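Local coordinates for protein discoidin-2 (Dictyostelium discoideum, PDB 2VM9) that binds galactose and N-acetylgalactosamine as a homotrimeric, calcium-containing lectin of cell adhesion, and may take part in forming the spore coat, at residues L97-W102 / K130-A135; G167-G172 / I185-K190; S77-G82 / S146-L151; S197-S202 / Y250-F255. All blocks are in the same frame, centred on the assembly; numbering follows the deposited sequence. Where two conformers were deposited one is given.

Interaction 1. Residues L97-W102 / K130-A135; sequences LDNVNW and KARSIA
The guanidinium of Arg-132 turns its edge to the loop 97-102: Leu-97 O lies close to its plane and takes a fairly straight bond from NH1 (2.8 Å, 160° at the hydrogen), although NH1 itself stands 37° out of the carbonyl plane. The amide of Asn-99 is inclined 61° to that guanidinium and crosses the arginine chain at about a right angle, resting OD1 3.2 Å from Arg-132 CD. In its own plane the same amide directs ND2 to Ser-133 OG (3.0 Å), a bent bond. The third flat group, the Trp-102 indole, meets the strand obliquely, CH2 lying 3.8 Å from Ser-133 CB and CZ3 4.0 Å from Ala-135 CB. Leu-97 brings CD2 to within 3.7 Å of CE on the extended Lys-130 chain.

Within the loop, Asp-98 OD1 receives the backbone N of both Val-100 and Asn-101, an Asx turn and Asx motif that hold the hairpin connection between strands 87-96 and 102-112. Across from it the chain turns a corner at Arg-132, where a classic beta bulge forms opposite Thr-96 and strand 121-131 gives way to strand 133-142 of the other sheet of the F5/8 type C sandwich. Asn-13 of the second subunit bonds through its O to Ser-133 OG and through its OD1 to Asn-99 ND2. The polar atoms of this buried corner are therefore shared between loop, bulge and neighbouring subunit, and Arg-132 NE, bonded to Asp-68 O, fixes the guanidinium from a second side.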
loop_
_atom_site.group_PDB
_atom_site.type_symbol
_atom_site.label_atom_id
_atom_site.label_comp_id
_atom_site.label_asym_id
_atom_site.label_seq_id
_atom_site.Cartn_x
_atom_site.Cartn_y
_atom_site.Cartn_z
ATOM N N LEU A 97 9.678 -10.648 -5.919
ATOM C CA LEU A 97 8.755 -9.551 -6.194
ATOM C C LEU A 97 7.304 -9.975 -5.885
ATOM O O LEU A 97 6.552 -9.206 -5.273
ATOM C CB LEU A 97 8.913 -9.058 -7.639
ATOM C CG LEU A 97 7.993 -7.904 -8.065
ATOM C CD1 LEU A 97 8.122 -6.653 -7.176
ATOM C CD2 LEU A 97 8.254 -7.566 -9.545
ATOM N N ASP A 98 6.923 -11.189 -6.268
ATOM C CA ASP A 98 5.521 -11.627 -6.091
ATOM C C ASP A 98 5.255 -12.453 -4.824
ATOM O O ASP A 98 4.107 -12.859 -4.566
ATOM C CB ASP A 98 5.032 -12.403 -7.325
ATOM C CG ASP A 98 5.862 -13.653 -7.609
ATOM O OD1 ASP A 98 6.639 -14.125 -6.732
ATOM O OD2 ASP A 98 5.732 -14.186 -8.738
ATOM N N ASN A 99 6.307 -12.698 -4.037
ATOM C CA ASN A 99 6.203 -13.528 -2.816
ATOM C C ASN A 99 5.799 -14.993 -3.072
ATOM O O ASN A 99 5.318 -15.682 -2.181
ATOM C CB ASN A 99 5.287 -12.884 -1.774
ATOM C CG ASN A 99 5.839 -11.573 -1.264
ATOM O OD1 ASN A 99 5.222 -10.523 -1.433
ATOM N ND2 ASN A 99 7.010 -11.627 -0.639
ATOM N N VAL A 100 6.029 -15.449 -4.298
ATOM C CA VAL A 100 5.804 -16.828 -4.679
ATOM C C VAL A 100 7.117 -17.361 -5.275
ATOM O O VAL A 100 7.623 -18.397 -4.858
ATOM C CB VAL A 100 4.666 -16.935 -5.718
ATOM C CG1 VAL A 100 4.572 -18.378 -6.255
ATOM C CG2 VAL A 100 3.320 -16.436 -5.129
ATOM N N ASN A 101 7.654 -16.622 -6.245
ATOM C CA ASN A 101 8.869 -16.991 -6.959
ATOM C C ASN A 101 10.057 -16.196 -6.436
ATOM O O ASN A 101 10.070 -14.966 -6.505
ATOM C CB ASN A 101 8.685 -16.754 -8.459
ATOM C CG ASN A 101 7.541 -17.585 -9.032
ATOM O OD1 ASN A 101 7.635 -18.817 -9.116
ATOM N ND2 ASN A 101 6.429 -16.921 -9.369
ATOM N N TRP A 102 11.032 -16.926 -5.899
ATOM C CA TRP A 102 12.258 -16.333 -5.373
ATOM C C TRP A 102 13.390 -16.505 -6.362
ATOM O O TRP A 102 13.463 -17.523 -7.057
ATOM C CB TRP A 102 12.646 -16.981 -4.058
ATOM C CG TRP A 102 11.798 -16.519 -2.928
ATOM C CD1 TRP A 102 10.482 -16.854 -2.671
ATOM C CD2 TRP A 102 12.183 -15.590 -1.915
ATOM N NE1 TRP A 102 10.045 -16.188 -1.548
ATOM C CE2 TRP A 102 11.069 -15.416 -1.057
ATOM C CE3 TRP A 102 13.371 -14.902 -1.632
ATOM C CZ2 TRP A 102 11.109 -14.581 0.061
ATOM C CZ3 TRP A 102 13.413 -14.074 -0.517
ATOM C CH2 TRP A 102 12.277 -13.904 0.307
ATOM N N LYS A 130 14.312 -4.875 -7.243
ATOM C CA LYS A 130 12.895 -4.610 -7.123
ATOM C C LYS A 130 12.259 -5.832 -6.438
ATOM O O LYS A 130 12.262 -6.943 -6.981
ATOM C CB LYS A 130 12.317 -4.410 -8.514
ATOM C CG LYS A 130 10.899 -3.990 -8.523
ATOM C CD LYS A 130 10.449 -3.791 -9.961
ATOM C CE LYS A 130 8.982 -3.967 -10.067
ATOM N NZ LYS A 130 8.561 -3.830 -11.505
ATOM N N ALA A 131 11.757 -5.627 -5.225
ATOM C CA ALA A 131 11.324 -6.767 -4.410
ATOM C C ALA A 131 10.332 -6.371 -3.316
ATOM O O ALA A 131 10.337 -5.240 -2.844
ATOM C CB ALA A 131 12.548 -7.428 -3.782
ATOM N N ARG A 132 9.489 -7.325 -2.931
ATOM C CA ARG A 132 8.659 -7.204 -1.730
ATOM C C ARG A 132 9.389 -7.793 -0.540
ATOM O O ARG A 132 9.338 -7.216 0.524
ATOM C CB ARG A 132 7.295 -7.871 -1.907
ATOM C CG ARG A 132 6.364 -7.045 -2.791
ATOM C CD ARG A 132 4.965 -7.682 -2.846
ATOM N NE ARG A 132 4.030 -6.736 -3.455
ATOM C CZ ARG A 132 3.826 -6.593 -4.762
ATOM N NH1 ARG A 132 4.462 -7.359 -5.635
ATOM N NH2 ARG A 132 2.946 -5.693 -5.197
ATOM N N SER A 133 10.092 -8.911 -0.744
ATOM C CA SER A 133 10.875 -9.520 0.344
ATOM C C SER A 133 12.276 -9.852 -0.122
ATOM O O SER A 133 12.501 -10.143 -1.305
ATOM C CB SER A 133 10.171 -10.753 0.898
ATOM O OG SER A 133 8.855 -10.400 1.328
ATOM N N ILE A 134 13.222 -9.779 0.802
ATOM C CA ILE A 134 14.617 -10.033 0.465
ATOM C C ILE A 134 15.204 -10.814 1.635
ATOM O O ILE A 134 14.762 -10.623 2.773
ATOM C CB ILE A 134 15.356 -8.688 0.191
ATOM C CG1 ILE A 134 16.790 -8.927 -0.286
ATOM C CG2 ILE A 134 15.333 -7.780 1.422
ATOM C CD1 ILE A 134 17.415 -7.674 -0.921
ATOM N N ALA A 135 16.153 -11.712 1.377
ATOM C CA ALA A 135 16.705 -12.531 2.469
ATOM C C ALA A 135 18.213 -12.533 2.337
ATOM O O ALA A 135 18.738 -12.750 1.225
ATOM C CB ALA A 135 16.188 -13.983 2.386
#

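Interaction 2. Residues G167-G172 / I185-K190; sequences GEVSIG and IVRHVK
Val-169 packs against two side chains of strand 185-190 at once: its CG2, anti to the backbone N, sits 3.6 Å from Arg-187 CB and 3.7 Å from Val-189 CG2. This is the close part of the contact. The strands run antiparallel at 156° with axes 8.2 Å apart, too far for backbone pairing, so they face each other as members of the two sheets of the lectin-like domain, 163-170 in one and 183-190 in the other. Toward the end of strand 163-170 the apolar layer thins to Ile-171 CG2 on Ile-185 CD1 (4.0 Å), crossing at about a right angle.

The looser side is where the partly exposed head of Arg-187 meets the loop carbonyl of Ile-171, next to the exposed Gly-172. Bent at chi2 (-65°), the arginine chain passes Ser-170 O and presents the guanidinium edge to Ile-171 O. NE donates in the carbonyl plane, on a lone pair (2.8 Å); NH2 adds a weak bond to the same oxygen. Ile-185 CD1 covers one face near the rim, while NH1 turns back to Val-186 O. A salt bridge from NH2 to Asp-173 probably balances the guanidinium charge and, with the bond to Ile-171 O, helps hold its orientation.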
loop_
_atom_site.group_PDB
_atom_site.type_symbol
_atom_site.label_atom_id
_atom_site.label_comp_id
_atom_site.label_asym_id
_atom_site.label_seq_id
_atom_site.Cartn_x
_atom_site.Cartn_y
_atom_site.Cartn_z
ATOM N N GLY A 167 -16.901 9.569 -11.333
ATOM C CA GLY A 167 -18.329 9.815 -11.516
ATOM C C GLY A 167 -18.559 10.421 -12.892
ATOM O O GLY A 167 -17.652 10.514 -13.710
ATOM N N GLU A 168 -19.794 10.810 -13.134
ATOM C CA GLU A 168 -20.130 11.450 -14.395
ATOM C C GLU A 168 -21.006 12.656 -14.118
ATOM O O GLU A 168 -21.688 12.729 -13.094
ATOM C CB GLU A 168 -20.811 10.486 -15.351
ATOM C CG GLU A 168 -22.196 9.998 -14.975
ATOM C CD GLU A 168 -22.931 9.447 -16.213
ATOM O OE1 GLU A 168 -22.552 8.385 -16.716
ATOM O OE2 GLU A 168 -23.884 10.101 -16.689
ATOM N N VAL A 169 -20.991 13.594 -15.042
ATOM C CA VAL A 169 -21.772 14.800 -14.875
ATOM C C VAL A 169 -22.184 15.298 -16.268
ATOM O O VAL A 169 -21.386 15.260 -17.187
ATOM C CB VAL A 169 -20.984 15.877 -14.053
ATOM C CG1 VAL A 169 -19.600 16.134 -14.632
ATOM C CG2 VAL A 169 -21.785 17.168 -13.882
ATOM N N SER A 170 -23.416 15.770 -16.388
ATOM C CA SER A 170 -23.938 16.285 -17.664
ATOM C C SER A 170 -24.595 17.624 -17.433
ATOM O O SER A 170 -24.894 18.001 -16.294
ATOM C CB SER A 170 -25.010 15.332 -18.224
ATOM O OG SER A 170 -24.518 14.011 -18.432
ATOM N N ILE A 171 -24.830 18.356 -18.519
ATOM C CA ILE A 171 -25.620 19.580 -18.397
ATOM C C ILE A 171 -27.029 19.203 -17.941
ATOM O O ILE A 171 -27.530 19.743 -16.945
ATOM C CB ILE A 171 -25.675 20.343 -19.735
ATOM C CG1 ILE A 171 -24.254 20.724 -20.178
ATOM C CG2 ILE A 171 -26.555 21.615 -19.580
ATOM C CD1 ILE A 171 -24.161 21.387 -21.556
ATOM N N GLY A 172 -27.659 18.275 -18.667
ATOM C CA GLY A 172 -28.909 17.682 -18.212
ATOM C C GLY A 172 -30.129 18.520 -18.501
ATOM O O GLY A 172 -31.253 18.135 -18.141
ATOM N N ILE A 185 -22.408 27.186 -17.823
ATOM C CA ILE A 185 -23.244 26.735 -16.710
ATOM C C ILE A 185 -22.394 25.849 -15.824
ATOM O O ILE A 185 -21.469 25.187 -16.302
ATOM C CB ILE A 185 -24.511 26.025 -17.164
ATOM C CG1 ILE A 185 -24.244 24.791 -18.035
ATOM C CG2 ILE A 185 -25.433 26.987 -17.864
ATOM C CD1 ILE A 185 -24.009 23.503 -17.149
ATOM N N VAL A 186 -22.704 25.855 -14.542
ATOM C CA VAL A 186 -21.913 25.112 -13.593
ATOM C C VAL A 186 -22.803 23.999 -13.077
ATOM O O VAL A 186 -23.960 24.253 -12.711
ATOM C CB VAL A 186 -21.477 26.022 -12.407
ATOM C CG1 VAL A 186 -21.045 25.178 -11.212
ATOM C CG2 VAL A 186 -20.386 26.936 -12.834
ATOM N N ARG A 187 -22.268 22.787 -13.047
ATOM C CA ARG A 187 -22.909 21.696 -12.332
ATOM C C ARG A 187 -22.031 21.349 -11.155
ATOM O O ARG A 187 -20.858 21.020 -11.331
ATOM C CB ARG A 187 -23.085 20.466 -13.231
ATOM C CG ARG A 187 -24.102 20.663 -14.334
ATOM C CD ARG A 187 -25.497 20.846 -13.742
ATOM N NE ARG A 187 -26.495 21.186 -14.751
ATOM C CZ ARG A 187 -26.904 22.425 -15.036
ATOM N NH1 ARG A 187 -26.394 23.480 -14.403
ATOM N NH2 ARG A 187 -27.844 22.614 -15.958
ATOM N N HIS A 188 -22.598 21.416 -9.947
ATOM C CA HIS A 188 -21.800 21.059 -8.792
ATOM C C HIS A 188 -21.863 19.579 -8.539
ATOM O O HIS A 188 -22.932 18.961 -8.553
ATOM C CB HIS A 188 -22.144 21.839 -7.522
ATOM C CG HIS A 188 -21.225 21.513 -6.389
ATOM N ND1 HIS A 188 -19.957 22.044 -6.286
ATOM C CD2 HIS A 188 -21.361 20.658 -5.350
ATOM C CE1 HIS A 188 -19.366 21.555 -5.212
ATOM N NE2 HIS A 188 -20.197 20.712 -4.628
ATOM N N VAL A 189 -20.683 18.995 -8.370
ATOM C CA VAL A 189 -20.513 17.575 -8.167
ATOM C C VAL A 189 -20.056 17.355 -6.726
ATOM O O VAL A 189 -19.123 17.988 -6.261
ATOM C CB VAL A 189 -19.488 16.997 -9.178
ATOM C CG1 VAL A 189 -19.326 15.490 -9.001
ATOM C CG2 VAL A 189 -19.919 17.340 -10.634
ATOM N N LYS A 190 -20.741 16.472 -6.023
ATOM C CA LYS A 190 -20.319 16.097 -4.673
ATOM C C LYS A 190 -19.684 14.717 -4.776
ATOM O O LYS A 190 -20.265 13.814 -5.382
ATOM C CB LYS A 190 -21.540 16.081 -3.741
ATOM C CG LYS A 190 -21.202 15.818 -2.278
ATOM C CD LYS A 190 -22.475 15.745 -1.418
ATOM C CE LYS A 190 -22.433 14.528 -0.480
ATOM N NZ LYS A 190 -22.354 13.213 -1.238
#

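Interaction 3. Residues S77-G82 / S146-L151; sequences STQGRG and SLRWEL. With PO4 (phosphate ion), chain G.
Gln-79 and Arg-148 stack flat on each other: amide and guanidinium planes lie 12° apart, with Gln-79 OE1 3.3 Å above the centre of the guanidinium. Gly-82 N lies over the opposite face, offset toward the rim. At the edge, NE and NH2 grip Gly-80 O side-on, the oxygen lying in the guanidinium plane; NE comes nearly along the C=O axis at 2.8 Å. A bend at chi3 (-73°) turns the Arg-148 head back to this carbonyl. NH2 also bonds to Asn-118 OD1 and NH1 to Phe-37 O, and Gln-79 OE1 accepts from Asn-36 N.

Beneath these heads, strands 77-79 and 146-151 pair antiparallel in one sheet of the F5/8 type C beta-sandwich. Ser-77 with Glu-150 and Gln-79 with Arg-148 are the hydrogen-bonded pairs; Thr-78 with Trp-149 is a non-hydrogen-bonded one, whose side chains face Ile-136 of the other sheet.

Arg-81, of the predicted Arg-Gly-Asp cell attachment motif, lays CB 3.8 Å from Ser-146 CB and then extends away. Its NE is held by Asp-83, and both terminal nitrogens meet O2 of a phosphate ion, probably from the crystallisation liquor, at the guanidinium edge, NH2 at 2.8 Å.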
loop_
_atom_site.group_PDB
_atom_site.type_symbol
_atom_site.label_atom_id
_atom_site.label_comp_id
_atom_site.label_asym_id
_atom_site.label_seq_id
_atom_site.Cartn_x
_atom_site.Cartn_y
_atom_site.Cartn_z
ATOM N N SER A 77 23.939 -2.968 3.850
ATOM C CA SER A 77 25.134 -2.843 4.655
ATOM C C SER A 77 25.098 -3.941 5.709
ATOM O O SER A 77 24.046 -4.173 6.293
ATOM C CB SER A 77 25.170 -1.511 5.373
ATOM O OG SER A 77 25.429 -0.490 4.419
ATOM N N THR A 78 26.226 -4.598 5.933
ATOM C CA THR A 78 26.341 -5.585 7.022
ATOM C C THR A 78 27.516 -5.244 7.933
ATOM O O THR A 78 28.469 -4.562 7.546
ATOM C CB THR A 78 26.479 -7.055 6.513
ATOM O OG1 THR A 78 27.753 -7.232 5.880
ATOM C CG2 THR A 78 25.338 -7.399 5.514
ATOM N N GLN A 79 27.439 -5.780 9.141
ATOM C CA GLN A 79 28.380 -5.514 10.182
ATOM C C GLN A 79 28.412 -6.786 11.022
ATOM O O GLN A 79 27.462 -7.587 11.036
ATOM C CB GLN A 79 27.824 -4.319 10.950
ATOM C CG GLN A 79 28.665 -3.680 11.960
ATOM C CD GLN A 79 27.922 -2.469 12.525
ATOM O OE1 GLN A 79 26.695 -2.513 12.693
ATOM N NE2 GLN A 79 28.648 -1.399 12.824
ATOM N N GLY A 80 29.507 -6.988 11.732
ATOM C CA GLY A 80 29.551 -8.097 12.654
ATOM C C GLY A 80 28.834 -7.768 13.968
ATOM O O GLY A 80 28.061 -6.789 14.091
ATOM N N ARG A 81 29.090 -8.623 14.934
ATOM C CA ARG A 81 28.480 -8.507 16.261
ATOM C C ARG A 81 29.232 -7.508 17.120
ATOM O O ARG A 81 30.470 -7.561 17.205
ATOM C CB ARG A 81 28.471 -9.891 16.934
ATOM C CG ARG A 81 27.969 -9.865 18.359
ATOM C CD ARG A 81 27.706 -11.282 18.904
ATOM N NE ARG A 81 27.345 -11.161 20.307
ATOM C CZ ARG A 81 27.035 -12.168 21.107
ATOM N NH1 ARG A 81 27.016 -13.419 20.634
ATOM N NH2 ARG A 81 26.725 -11.912 22.387
ATOM N N GLY A 82 28.506 -6.618 17.798
ATOM C CA GLY A 82 29.191 -5.555 18.566
ATOM C C GLY A 82 29.965 -5.998 19.807
ATOM O O GLY A 82 31.010 -5.409 20.122
ATOM N N SER A 146 26.526 -14.242 13.172
ATOM C CA SER A 146 26.060 -13.092 13.931
ATOM C C SER A 146 26.255 -11.873 13.043
ATOM O O SER A 146 27.322 -11.681 12.440
ATOM C CB SER A 146 26.857 -12.922 15.246
ATOM O OG SER A 146 26.735 -14.067 16.092
ATOM N N LEU A 147 25.225 -11.029 12.951
ATOM C CA LEU A 147 25.373 -9.857 12.103
ATOM C C LEU A 147 24.430 -8.748 12.521
ATOM O O LEU A 147 23.423 -8.978 13.232
ATOM C CB LEU A 147 25.161 -10.184 10.615
ATOM C CG LEU A 147 23.717 -10.577 10.232
ATOM C CD1 LEU A 147 22.854 -9.357 9.918
ATOM C CD2 LEU A 147 23.696 -11.535 9.056
ATOM N N ARG A 148 24.781 -7.547 12.073
ATOM C CA ARG A 148 23.881 -6.408 12.073
ATOM C C ARG A 148 23.835 -5.917 10.627
ATOM O O ARG A 148 24.754 -6.175 9.862
ATOM C CB ARG A 148 24.376 -5.300 13.004
ATOM C CG ARG A 148 24.291 -5.688 14.484
ATOM C CD ARG A 148 25.012 -4.638 15.370
ATOM N NE ARG A 148 26.466 -4.783 15.201
ATOM C CZ ARG A 148 27.370 -3.925 15.673
ATOM N NH1 ARG A 148 26.977 -2.837 16.359
ATOM N NH2 ARG A 148 28.670 -4.126 15.437
ATOM N N TRP A 149 22.746 -5.241 10.252
ATOM C CA TRP A 149 22.555 -4.879 8.856
ATOM C C TRP A 149 21.520 -3.787 8.692
ATOM O O TRP A 149 20.769 -3.467 9.632
ATOM C CB TRP A 149 22.166 -6.104 8.004
ATOM C CG TRP A 149 20.820 -6.702 8.315
ATOM C CD1 TRP A 149 20.193 -6.797 9.544
ATOM C CD2 TRP A 149 19.938 -7.303 7.368
ATOM N NE1 TRP A 149 18.958 -7.424 9.391
ATOM C CE2 TRP A 149 18.803 -7.768 8.076
ATOM C CE3 TRP A 149 20.009 -7.523 5.985
ATOM C CZ2 TRP A 149 17.729 -8.406 7.430
ATOM C CZ3 TRP A 149 18.965 -8.160 5.354
ATOM C CH2 TRP A 149 17.836 -8.608 6.083
ATOM N N GLU A 150 21.508 -3.224 7.488
ATOM C CA GLU A 150 20.489 -2.282 7.091
ATOM C C GLU A 150 20.252 -2.465 5.602
ATOM O O GLU A 150 21.144 -2.901 4.848
ATOM C CB GLU A 150 20.917 -0.850 7.421
ATOM C CG GLU A 150 19.888 0.254 7.045
ATOM C CD GLU A 150 18.520 0.035 7.708
ATOM O OE1 GLU A 150 18.212 0.762 8.670
ATOM O OE2 GLU A 150 17.754 -0.839 7.249
ATOM N N LEU A 151 19.023 -2.176 5.193
ATOM C CA LEU A 151 18.626 -2.261 3.797
ATOM C C LEU A 151 18.192 -0.883 3.406
ATOM O O LEU A 151 17.376 -0.283 4.117
ATOM C CB LEU A 151 17.431 -3.214 3.682
ATOM C CG LEU A 151 17.781 -4.703 3.766
ATOM C CD1 LEU A 151 16.536 -5.513 4.045
ATOM C CD2 LEU A 151 18.504 -5.180 2.455
HETATM P P PO4 G . 26.468 -14.839 24.485
HETATM O O1 PO4 G . 27.634 -15.812 24.420
HETATM O O2 PO4 G . 26.022 -14.509 23.172
HETATM O O3 PO4 G . 26.952 -13.608 25.221
HETATM O O4 PO4 G . 25.386 -15.447 25.345
#

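Interaction 4. Residues S197-S202 / Y250-F255; sequences SVPIVS and YVAVEF
Ser-197 gives both its backbone N and its OG to one carboxylate oxygen, Glu-254 OE2, just beyond the end of an antiparallel strand pair in the three-stranded sheet 163-170, 243-254 and 200-211 of the H-type lectin domain. The OG bond (2.7 Å) uses the anti lone pair of OE2; the backbone N approaches on the anti side too, 28° out of the carboxylate plane. Glu-254 reaches there because its chain is extended, with CG anti to the backbone N (chi1 -172°). Asn-257 ND2 is a further donor to the same oxygen, so OE2 gathers three N-H or O-H groups.

The strands themselves satisfy each other in two hydrogen-bonded pairs. Ile-200 and Val-253 exchange N-H and C=O at 2.9 Å in both directions; Ser-202 and Val-251 do the same at 2.8 Å. Between them Val-201 and Ala-252 form the non-hydrogen-bonded pair, CG2 to CB 3.9 Å, on the side where Val-201 CG1 also meets Tyr-250 CB. On the other face Ile-200 lies alongside Val-253, CD1 to CB 3.7 Å, and its CG1 touches Phe-255 CE2 obliquely; Val-166 of the second subunit packs on Ile-200 there.

Past the last pair, water takes over the bonding. One water donates to Ser-197 OG and Phe-255 O; another donates to Val-198 O and accepts from Phe-255 N at 2.7 Å.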
loop_
_atom_site.group_PDB
_atom_site.type_symbol
_atom_site.label_atom_id
_atom_site.label_comp_id
_atom_site.label_asym_id
_atom_site.label_seq_id
_atom_site.Cartn_x
_atom_site.Cartn_y
_atom_site.Cartn_z
ATOM N N SER A 197 -7.765 15.529 1.753
ATOM C CA SER A 197 -7.165 16.755 1.230
ATOM C C SER A 197 -7.736 17.003 -0.175
ATOM O O SER A 197 -8.470 16.156 -0.708
ATOM C CB SER A 197 -5.650 16.634 1.161
ATOM O OG SER A 197 -5.288 15.609 0.252
ATOM N N VAL A 198 -7.410 18.153 -0.753
ATOM C CA VAL A 198 -8.037 18.555 -2.025
ATOM C C VAL A 198 -7.455 17.714 -3.163
ATOM O O VAL A 198 -6.231 17.674 -3.360
ATOM C CB VAL A 198 -7.860 20.059 -2.294
ATOM C CG1 VAL A 198 -8.558 20.468 -3.607
ATOM C CG2 VAL A 198 -8.402 20.885 -1.118
ATOM N N PRO A 199 -8.324 17.020 -3.917
ATOM C CA PRO A 199 -7.809 16.225 -5.031
ATOM C C PRO A 199 -7.618 17.042 -6.316
ATOM O O PRO A 199 -7.984 18.217 -6.365
ATOM C CB PRO A 199 -8.916 15.207 -5.254
ATOM C CG PRO A 199 -10.188 16.006 -4.919
ATOM C CD PRO A 199 -9.789 16.898 -3.771
ATOM N N ILE A 200 -7.043 16.416 -7.331
ATOM C CA ILE A 200 -7.095 16.978 -8.680
ATOM C C ILE A 200 -8.313 16.315 -9.327
ATOM O O ILE A 200 -8.807 15.284 -8.828
ATOM C CB ILE A 200 -5.793 16.738 -9.462
ATOM C CG1 ILE A 200 -5.543 15.242 -9.677
ATOM C CG2 ILE A 200 -4.608 17.407 -8.736
ATOM C CD1 ILE A 200 -6.420 14.559 -10.793
ATOM N N VAL A 201 -8.865 16.923 -10.371
ATOM C CA VAL A 201 -10.029 16.300 -11.002
ATOM C C VAL A 201 -9.810 16.341 -12.508
ATOM O O VAL A 201 -9.792 17.419 -13.124
ATOM C CB VAL A 201 -11.371 16.995 -10.633
ATOM C CG1 VAL A 201 -12.530 16.404 -11.441
ATOM C CG2 VAL A 201 -11.692 16.868 -9.123
ATOM N N SER A 202 -9.671 15.149 -13.078
ATOM C CA SER A 202 -9.461 14.985 -14.512
ATOM C C SER A 202 -10.771 14.616 -15.173
ATOM O O SER A 202 -11.588 13.901 -14.592
ATOM C CB SER A 202 -8.428 13.891 -14.776
ATOM O OG SER A 202 -7.160 14.339 -14.360
ATOM N N TYR A 250 -15.489 11.948 -14.806
ATOM C CA TYR A 250 -14.367 12.541 -14.086
ATOM C C TYR A 250 -13.636 11.498 -13.251
ATOM O O TYR A 250 -14.230 10.494 -12.818
ATOM C CB TYR A 250 -14.819 13.704 -13.199
ATOM C CG TYR A 250 -15.528 13.289 -11.910
ATOM C CD1 TYR A 250 -14.785 12.906 -10.768
ATOM C CD2 TYR A 250 -16.920 13.290 -11.826
ATOM C CE1 TYR A 250 -15.422 12.525 -9.588
ATOM C CE2 TYR A 250 -17.585 12.911 -10.626
ATOM C CZ TYR A 250 -16.813 12.544 -9.515
ATOM O OH TYR A 250 -17.433 12.166 -8.339
ATOM N N VAL A 251 -12.351 11.762 -13.027
ATOM C CA VAL A 251 -11.516 10.923 -12.164
ATOM C C VAL A 251 -10.841 11.902 -11.200
ATOM O O VAL A 251 -10.051 12.740 -11.623
ATOM C CB VAL A 251 -10.483 10.104 -12.974
ATOM C CG1 VAL A 251 -9.574 9.283 -12.030
ATOM C CG2 VAL A 251 -11.197 9.142 -13.991
ATOM N N ALA A 252 -11.247 11.846 -9.929
ATOM C CA ALA A 252 -10.675 12.703 -8.902
ATOM C C ALA A 252 -9.587 11.892 -8.208
ATOM O O ALA A 252 -9.845 10.758 -7.768
ATOM C CB ALA A 252 -11.722 13.112 -7.921
ATOM N N VAL A 253 -8.390 12.462 -8.137
ATOM C CA VAL A 253 -7.230 11.739 -7.609
ATOM C C VAL A 253 -6.631 12.522 -6.448
ATOM O O VAL A 253 -6.308 13.698 -6.573
ATOM C CB VAL A 253 -6.133 11.504 -8.688
ATOM C CG1 VAL A 253 -4.977 10.675 -8.106
ATOM C CG2 VAL A 253 -6.713 10.801 -9.929
ATOM N N GLU A 254 -6.454 11.841 -5.314
ATOM C CA GLU A 254 -5.855 12.482 -4.136
ATOM C C GLU A 254 -4.484 11.888 -3.899
ATOM O O GLU A 254 -4.356 10.668 -3.798
ATOM C CB GLU A 254 -6.730 12.246 -2.901
ATOM C CG GLU A 254 -6.251 13.049 -1.688
ATOM C CD GLU A 254 -6.822 12.566 -0.367
ATOM O OE1 GLU A 254 -7.237 11.393 -0.269
ATOM O OE2 GLU A 254 -6.808 13.372 0.588
ATOM N N PHE A 255 -3.468 12.751 -3.800
ATOM C CA PHE A 255 -2.089 12.298 -3.704
ATOM C C PHE A 255 -1.567 12.369 -2.292
ATOM O O PHE A 255 -1.978 13.228 -1.509
ATOM C CB PHE A 255 -1.176 13.143 -4.595
ATOM C CG PHE A 255 -1.472 13.013 -6.054
ATOM C CD1 PHE A 255 -1.104 11.866 -6.749
ATOM C CD2 PHE A 255 -2.114 14.043 -6.738
ATOM C CE1 PHE A 255 -1.364 11.743 -8.107
ATOM C CE2 PHE A 255 -2.393 13.929 -8.104
ATOM C CZ PHE A 255 -2.014 12.787 -8.791
HETATM O O HOH W 1 -2.720 16.036 -1.291
HETATM O O HOH W 2 -3.954 15.435 -3.740
#

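Overall arrangement
Interactions 1 and 3 belong to the F5/8 type C sandwich, interactions 2 and 4 to the lectin-like domain. Interaction 1 is nested in the chain loop closed by interaction 3; their centres are 21 Å apart and they touch where Ile-134 CG2 packs on Leu-151 CD1 (3.7 Å). Interactions 2 and 4, with centres 16 Å apart, join through the neighbouring strands 163-170 and 243-254 and through Val-189 CG1 on Tyr-250 CE2 (3.5 Å). Interaction 3 approaches the calcium site, Arg-81 lying about 9 Å from Asp-47 between side chains; interaction 2 approaches the carbohydrate site, the side chain of Ile-171 about 8 Å from that of Asp-209. Interactions 1 and 4 both meet the second subunit.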